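Local coordinates for protein ferredoxin (Mycobacterium smegmatis, PDB 2V2K) that carries electrons in metabolic reactions as a seven-iron ferredoxin, a small protein that binds one [3Fe-4S] and one [4Fe-4S] cluster, at residues A[8-14]-A[27-32]; A[34-38]-A[79-83]. All coordinates share one frame; numbering follows the deposited sequence.

Contact 1: residues A[8-14]-A[27-32]. With F3S (Fe3-s4 cluster), chain D.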
ATOM      1  N   CYS A   8       6.801   4.255  -3.108  1.00 21.43           N
ATOM      2  CA  CYS A   8       5.793   3.841  -4.080  1.00 21.04           C
ATOM      3  C   CYS A   8       5.106   5.014  -4.796  1.00 21.27           C
ATOM      4  O   CYS A   8       4.626   4.833  -5.917  1.00 21.06           O
ATOM      5  CB  CYS A   8       4.724   2.971  -3.394  1.00 21.04           C
ATOM      6  SG  CYS A   8       3.482   2.251  -4.507  1.00 20.39           S
ATOM      7  N   VAL A   9       5.045   6.180  -4.147  1.00 21.66           N
ATOM      8  CA  VAL A   9       4.203   7.308  -4.619  1.00 21.97           C
ATOM      9  C   VAL A   9       4.654   7.762  -6.003  1.00 22.02           C
ATOM     10  O   VAL A   9       5.838   8.068  -6.209  1.00 22.47           O
ATOM     11  CB  VAL A   9       4.186   8.497  -3.641  1.00 22.55           C
ATOM     12  CG1 VAL A   9       3.482   9.730  -4.296  1.00 21.06           C
ATOM     13  CG2 VAL A   9       3.514   8.090  -2.330  1.00 21.55           C
ATOM     14  N   ASP A  10       3.712   7.718  -6.939  1.00 22.49           N
ATOM     15  CA  ASP A  10       3.925   8.043  -8.355  1.00 23.44           C
ATOM     16  C   ASP A  10       5.009   7.175  -9.026  1.00 23.48           C
ATOM     17  O   ASP A  10       5.623   7.586 -10.029  1.00 23.83           O
ATOM     18  CB  ASP A  10       4.222   9.542  -8.536  1.00 23.59           C
ATOM     19  CG  ASP A  10       3.110  10.452  -7.978  1.00 24.00           C
ATOM     20  OD1 ASP A  10       1.935  10.017  -7.837  1.00 24.72           O
ATOM     21  OD2 ASP A  10       3.421  11.635  -7.715  1.00 25.53           O
ATOM     22  N   VAL A  11       5.241   5.985  -8.460  1.00 23.32           N
ATOM     23  CA  VAL A  11       6.067   4.956  -9.089  1.00 23.15           C
ATOM     24  C   VAL A  11       5.166   3.771  -9.446  1.00 23.72           C
ATOM     25  O   VAL A  11       5.045   3.409 -10.616  1.00 23.22           O
ATOM     26  CB  VAL A  11       7.275   4.544  -8.189  1.00 23.25           C
ATOM     27  CG1 VAL A  11       8.133   3.452  -8.849  1.00 23.10           C
ATOM     28  CG2 VAL A  11       8.112   5.748  -7.882  1.00 23.33           C
ATOM     29  N   LYS A  12       4.531   3.174  -8.440  1.00 22.86           N
ATOM     30  CA  LYS A  12       3.562   2.074  -8.659  1.00 23.10           C
ATOM     31  C   LYS A  12       4.053   0.985  -9.635  1.00 23.05           C
ATOM     32  O   LYS A  12       3.416   0.710 -10.655  1.00 22.68           O
ATOM     33  CB  LYS A  12       2.199   2.625  -9.088  1.00 23.18           C
ATOM     34  CG  LYS A  12       1.452   3.351  -7.958  1.00 25.23           C
ATOM     35  CD  LYS A  12       0.346   4.277  -8.441  1.00 28.06           C
ATOM     36  CE  LYS A  12      -0.730   3.575  -9.222  1.00 31.11           C
ATOM     37  NZ  LYS A  12      -1.768   4.519  -9.775  1.00 29.05           N
ATOM     38  N   ASP A  13       5.187   0.357  -9.317  1.00 23.28           N
ATOM     39  CA  ASP A  13       5.752  -0.664 -10.221  1.00 22.93           C
ATOM     40  C   ASP A  13       4.827  -1.880 -10.391  1.00 22.95           C
ATOM     41  O   ASP A  13       4.760  -2.466 -11.497  1.00 22.77           O
ATOM     42  CB  ASP A  13       7.124  -1.113  -9.725  1.00 22.84           C
ATOM     43  CG  ASP A  13       7.762  -2.111 -10.646  1.00 22.95           C
ATOM     44  OD1 ASP A  13       8.327  -1.694 -11.681  1.00 25.54           O
ATOM     45  OD2 ASP A  13       7.697  -3.307 -10.342  1.00 24.07           O
ATOM     46  N   LYS A  14       4.154  -2.242  -9.285  1.00 23.14           N
ATOM     47  CA  LYS A  14       3.155  -3.298  -9.198  1.00 23.37           C
ATOM     48  C   LYS A  14       3.728  -4.734  -9.290  1.00 23.46           C
ATOM     49  O   LYS A  14       2.994  -5.675  -9.498  1.00 23.69           O
ATOM     50  CB  LYS A  14       2.009  -3.083 -10.212  1.00 23.62           C
ATOM     51  CG  LYS A  14       1.158  -1.854  -9.963  1.00 24.92           C
ATOM     52  CD  LYS A  14       0.094  -1.746 -11.042  1.00 26.10           C
ATOM     53  CE  LYS A  14      -0.377  -0.326 -11.283  1.00 30.91           C
ATOM     54  NZ  LYS A  14      -1.647  -0.312 -12.108  1.00 32.40           N
ATOM     55  N   GLU A  27      -4.959  -0.682  -5.201  1.00 21.20           N
ATOM     56  CA  GLU A  27      -4.407   0.460  -5.938  1.00 22.25           C
ATOM     57  C   GLU A  27      -5.203   1.762  -5.764  1.00 22.15           C
ATOM     58  O   GLU A  27      -6.406   1.790  -6.016  1.00 21.95           O
ATOM     59  CB  GLU A  27      -4.328   0.141  -7.427  1.00 22.67           C
ATOM     60  CG  GLU A  27      -3.524   1.168  -8.213  1.00 24.61           C
ATOM     61  CD  GLU A  27      -3.392   0.841  -9.675  1.00 27.62           C
ATOM     62  OE1 GLU A  27      -3.828  -0.260 -10.089  1.00 30.08           O
ATOM     63  OE2 GLU A  27      -2.869   1.698 -10.435  1.00 32.33           O
ATOM     64  N   GLY A  28      -4.504   2.821  -5.370  1.00 22.16           N
ATOM     65  CA  GLY A  28      -5.049   4.188  -5.354  1.00 22.46           C
ATOM     66  C   GLY A  28      -4.507   4.977  -6.550  1.00 22.16           C
ATOM     67  O   GLY A  28      -3.774   4.444  -7.379  1.00 21.74           O
ATOM     68  N   ALA A  29      -4.873   6.251  -6.627  1.00 22.31           N
ATOM     69  CA  ALA A  29      -4.337   7.163  -7.627  1.00 22.44           C
ATOM     70  C   ALA A  29      -2.834   7.402  -7.489  1.00 22.23           C
ATOM     71  O   ALA A  29      -2.139   7.524  -8.502  1.00 22.89           O
ATOM     72  CB  ALA A  29      -5.081   8.498  -7.552  1.00 22.21           C
ATOM     73  N   ARG A  30      -2.334   7.498  -6.249  1.00 21.06           N
ATOM     74  CA  ARG A  30      -0.943   7.866  -5.971  1.00 21.55           C
ATOM     75  C   ARG A  30       0.007   6.712  -5.643  1.00 21.07           C
ATOM     76  O   ARG A  30       1.213   6.821  -5.875  1.00 21.84           O
ATOM     77  CB  ARG A  30      -0.873   8.853  -4.788  1.00 21.72           C
ATOM     78  CG  ARG A  30      -1.641  10.133  -4.963  1.00 21.56           C
ATOM     79  CD  ARG A  30      -1.185  10.957  -6.158  1.00 21.43           C
ATOM     80  NE  ARG A  30       0.202  11.444  -6.090  1.00 20.21           N
ATOM     81  CZ  ARG A  30       0.624  12.505  -5.395  1.00 22.70           C
ATOM     82  NH1 ARG A  30      -0.215  13.213  -4.642  1.00 22.40           N
ATOM     83  NH2 ARG A  30       1.904  12.865  -5.441  1.00 23.87           N
ATOM     84  N   MET A  31      -0.523   5.648  -5.053  1.00 20.92           N
ATOM     85  CA  MET A  31       0.299   4.499  -4.613  1.00 21.10           C
ATOM     86  C   MET A  31      -0.596   3.269  -4.420  1.00 20.96           C
ATOM     87  O   MET A  31      -1.810   3.346  -4.621  1.00 20.71           O
ATOM     88  CB  MET A  31       1.088   4.819  -3.313  1.00 21.22           C
ATOM     89  CG  MET A  31       0.228   5.181  -2.120  1.00 22.52           C
ATOM     90  SD  MET A  31       1.161   5.718  -0.661  1.00 25.65           S
ATOM     91  CE  MET A  31       1.903   4.202  -0.077  1.00 28.51           C
ATOM     92  N   LEU A  32       0.032   2.133  -4.096  1.00 20.65           N
ATOM     93  CA  LEU A  32      -0.674   0.946  -3.609  1.00 20.97           C
ATOM     94  C   LEU A  32      -0.650   0.912  -2.068  1.00 20.12           C
ATOM     95  O   LEU A  32       0.176   1.558  -1.443  1.00 20.34           O
ATOM     96  CB  LEU A  32      -0.092  -0.343  -4.188  1.00 20.63           C
ATOM     97  CG  LEU A  32      -0.732  -0.701  -5.522  1.00 23.30           C
ATOM     98  CD1 LEU A  32      -0.323   0.358  -6.560  1.00 21.52           C
ATOM     99  CD2 LEU A  32      -0.363  -2.109  -5.975  1.00 23.94           C
TER
HETATM  100 FE1  F3S D 108       4.376  -2.437  -5.314  1.00 15.67          FE
HETATM  101 FE3  F3S D 108       4.600   0.198  -5.188  1.00 15.93          FE
HETATM  102 FE4  F3S D 108       6.775  -1.312  -5.135  1.00 16.45          FE
HETATM  103  S1  F3S D 108       3.211  -0.840  -6.425  1.00 17.82           S
HETATM  104  S2  F3S D 108       6.276  -3.121  -6.354  1.00 16.95           S
HETATM  105  S3  F3S D 108       5.088  -1.207  -3.651  1.00 16.89           S
HETATM  106  S4  F3S D 108       6.462   0.750  -6.110  1.00 19.61           S
HETATM  107  O   HOH W   1       0.536   8.325  -9.486  1.00 30.17           O
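The cluster-binding loop 8-14 lies over the hairpin turn between strands 25-27 and 32-34, with Cys-8 bound to one iron of an Fe3-S4 cluster. Cys-8 SG sits 2.4 Å from FE3 of that cluster. The same sulfur accepts a nearly straight hydrogen bond, 3.5 Å long, from Leu-32 N. Such N-H...S bonds to cluster cysteines are a regular feature of ferredoxins and probably help tune the redox potential. Leu-32, at the start of strand 32-34, also puts CD1 against cluster atom S1, 3.7 Å away, an apolar group beside the cluster sulfur. Farther out, the backbones join through Asp-10 N, which donates to Arg-30 O at 2.9 Å. Arg-30 forms a side-on salt bridge with the Asp-10 carboxylate, NE to OD1 (2.8 Å) and NH2 to OD2. The two planes are only 20° apart. The arginine chain bends at chi2 and chi3 to bring this edge round, as its CB starts away from the loop. A water donates to both Asp-10 OD1 and Ala-29 O. Gln-103 N and Leu-100 O hold the carboxylate and guanidinium from the C-terminal tail. Val-9 CG2 meets Met-31 SD at 3.7 Å. On the other flank Lys-12 runs across the turn, its CG packed on Met-31 CA and Leu-32 CD1. Its NZ bonds to Gly-28 O in the carbonyl plane, 3.1 Å away, and more weakly to Ala-29 O. Glu-27 is shared by two lysines in a salt-bridge network: Lys-12 NZ bonds weakly to OE2, and Lys-14 NZ reaches both carboxylate oxygens, also weakly, 2.9 Å to OE2.

Contact 2: residues A[34-38]-A[79-83]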
ATOM      1  N   ILE A  34      -1.499  -1.783   1.432  1.00 20.17           N
ATOM      2  CA  ILE A  34      -1.714  -3.143   2.000  1.00 19.41           C
ATOM      3  C   ILE A  34      -2.829  -3.068   3.031  1.00 19.46           C
ATOM      4  O   ILE A  34      -2.753  -2.256   3.982  1.00 17.85           O
ATOM      5  CB  ILE A  34      -0.432  -3.723   2.634  1.00 18.79           C
ATOM      6  CG1 ILE A  34       0.597  -4.002   1.524  1.00 20.04           C
ATOM      7  CG2 ILE A  34      -0.760  -4.954   3.512  1.00 18.11           C
ATOM      8  CD1 ILE A  34       1.996  -4.419   1.981  1.00 18.66           C
ATOM      9  N   HIS A  35      -3.857  -3.900   2.868  1.00 19.09           N
ATOM     10  CA  HIS A  35      -4.966  -3.910   3.833  1.00 19.89           C
ATOM     11  C   HIS A  35      -4.528  -4.588   5.117  1.00 20.12           C
ATOM     12  O   HIS A  35      -4.259  -5.792   5.094  1.00 20.78           O
ATOM     13  CB  HIS A  35      -6.177  -4.650   3.258  1.00 19.23           C
ATOM     14  CG  HIS A  35      -7.448  -4.333   3.956  1.00 21.14           C
ATOM     15  ND1 HIS A  35      -7.541  -4.271   5.327  1.00 23.48           N
ATOM     16  CD2 HIS A  35      -8.683  -4.042   3.481  1.00 20.68           C
ATOM     17  CE1 HIS A  35      -8.772  -3.937   5.667  1.00 23.07           C
ATOM     18  NE2 HIS A  35      -9.479  -3.773   4.567  1.00 22.74           N
ATOM     19  N   PRO A  36      -4.454  -3.830   6.227  1.00 20.25           N
ATOM     20  CA  PRO A  36      -3.911  -4.362   7.486  1.00 21.20           C
ATOM     21  C   PRO A  36      -4.754  -5.442   8.183  1.00 22.18           C
ATOM     22  O   PRO A  36      -4.238  -6.144   9.063  1.00 22.75           O
ATOM     23  CB  PRO A  36      -3.837  -3.124   8.393  1.00 21.24           C
ATOM     24  CG  PRO A  36      -4.817  -2.224   7.885  1.00 20.94           C
ATOM     25  CD  PRO A  36      -4.895  -2.430   6.400  1.00 21.05           C
ATOM     26  N   ASP A  37      -6.032  -5.553   7.819  1.00 22.65           N
ATOM     27  CA  ASP A  37      -6.920  -6.593   8.359  1.00 23.52           C
ATOM     28  C   ASP A  37      -7.035  -7.825   7.439  1.00 23.12           C
ATOM     29  O   ASP A  37      -7.725  -8.781   7.786  1.00 25.91           O
ATOM     30  CB  ASP A  37      -8.304  -6.003   8.623  1.00 23.91           C
ATOM     31  CG  ASP A  37      -8.251  -4.751   9.487  1.00 25.84           C
ATOM     32  OD1 ASP A  37      -7.605  -4.790  10.560  1.00 30.11           O
ATOM     33  OD2 ASP A  37      -8.862  -3.733   9.103  1.00 28.75           O
ATOM     34  N   GLU A  38      -6.394  -7.783   6.273  1.00 20.81           N
ATOM     35  CA  GLU A  38      -6.373  -8.885   5.336  1.00 20.39           C
ATOM     36  C   GLU A  38      -4.961  -9.488   5.195  1.00 20.25           C
ATOM     37  O   GLU A  38      -4.825 -10.692   4.946  1.00 20.82           O
ATOM     38  CB  GLU A  38      -6.929  -8.442   3.963  1.00 20.16           C
ATOM     39  CG  GLU A  38      -8.410  -8.024   4.016  1.00 19.48           C
ATOM     40  CD  GLU A  38      -8.992  -7.499   2.695  1.00 19.99           C
ATOM     41  OE1 GLU A  38      -8.286  -7.473   1.640  1.00 21.12           O
ATOM     42  OE2 GLU A  38     -10.186  -7.141   2.718  1.00 21.97           O
ATOM     43  N   GLY A  79     -14.048  -0.833   3.299  1.00 22.75           N
ATOM     44  CA  GLY A  79     -14.221  -1.888   4.302  1.00 22.54           C
ATOM     45  C   GLY A  79     -13.153  -2.961   4.114  1.00 22.80           C
ATOM     46  O   GLY A  79     -11.957  -2.666   4.013  1.00 22.91           O
ATOM     47  N   SER A  80     -13.587  -4.212   4.028  1.00 22.84           N
ATOM     48  CA  SER A  80     -12.687  -5.324   3.728  1.00 22.87           C
ATOM     49  C   SER A  80     -13.265  -6.142   2.583  1.00 22.70           C
ATOM     50  O   SER A  80     -13.972  -7.117   2.809  1.00 22.56           O
ATOM     51  CB  SER A  80     -12.460  -6.178   4.975  1.00 23.36           C
ATOM     52  OG  SER A  80     -11.647  -7.325   4.701  1.00 23.58           O
ATOM     53  N   PRO A  81     -12.985  -5.726   1.337  1.00 23.40           N
ATOM     54  CA  PRO A  81     -13.563  -6.421   0.172  1.00 23.51           C
ATOM     55  C   PRO A  81     -13.089  -7.854   0.013  1.00 23.71           C
ATOM     56  O   PRO A  81     -13.765  -8.645  -0.632  1.00 23.84           O
ATOM     57  CB  PRO A  81     -13.112  -5.556  -1.017  1.00 23.15           C
ATOM     58  CG  PRO A  81     -12.711  -4.205  -0.393  1.00 23.75           C
ATOM     59  CD  PRO A  81     -12.167  -4.572   0.942  1.00 23.61           C
ATOM     60  N   GLY A  82     -11.929  -8.185   0.590  1.00 23.59           N
ATOM     61  CA  GLY A  82     -11.426  -9.548   0.567  1.00 23.81           C
ATOM     62  C   GLY A  82     -10.793  -9.943  -0.751  1.00 23.99           C
ATOM     63  O   GLY A  82     -10.743 -11.138  -1.077  1.00 24.20           O
ATOM     64  N   GLY A  83     -10.313  -8.946  -1.508  1.00 24.32           N
ATOM     65  CA  GLY A  83      -9.547  -9.170  -2.750  1.00 24.34           C
ATOM     66  C   GLY A  83      -9.509  -7.939  -3.657  1.00 24.77           C
ATOM     67  O   GLY A  83     -10.557  -7.434  -4.091  1.00 24.15           O
TER
HETATM   68  O   HOH W   2     -10.584  -8.539   6.801  1.00 37.38           O
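The backbones of 34-38 and 79-83 are both irregular and stay well apart, with the closest CA pair, Glu-38 and Gly-82, at 7.0 Å, so side chains bridge the gap. His-35 NE2 donates to Gly-79 O at 2.8 Å. The oxygen lies at the ring edge, only 9° out of the ring plane. The other ring nitrogen, ND1, accepts from Asp-37 N, which makes NE2 the donor; the two bonds together fix the rotation of the imidazole. Glu-38 CG rests over one ring face, 3.8 Å above the plane and offset toward the rim. Phe-75 also stacks on His-35. This places the contact where the ferredoxin core, just ahead of Cys-39, probably a cluster ligand as in related ferredoxins, meets the loop between helices 67-73 and 84-87. Glu-38 reaches that loop with its chain extended beyond CG. Its OE2 takes a very short bond of 2.5 Å from Ser-80 OG. Gly-82 N gives Glu-38 OE2 a second bond, 2.9 Å long. The amide comes in from above the carboxylate plane, 41° out of it. OE1 is hydrogen-bonded to Tyr-26 OH, which also bonds to Gly-83 N. A water donates to Ser-80 OG and to Asp-37 O, adding a bridge beside the direct bonds.

How the contacts relate
Contact 1 and contact 2 lie about 17 Å apart between centres, and the middle of the chain lies between the two. Both segments of contact 1 come before the later segment of contact 2, and 34-38 follows 27-32 almost at once. Strand 32-34 joins them. Residues 27-32 lead into it, and 34-38 lead out of it toward Cys-39. The hairpin of strands 25-27 and 32-34 thus has its turn in contact 1 and its other end in contact 2. One contact sits at a bound Fe3-S4 cluster. The other fastens the chain beside a second cluster site to the later helical part of the protein. Apart from following one another along strand 32-34, they do not meet.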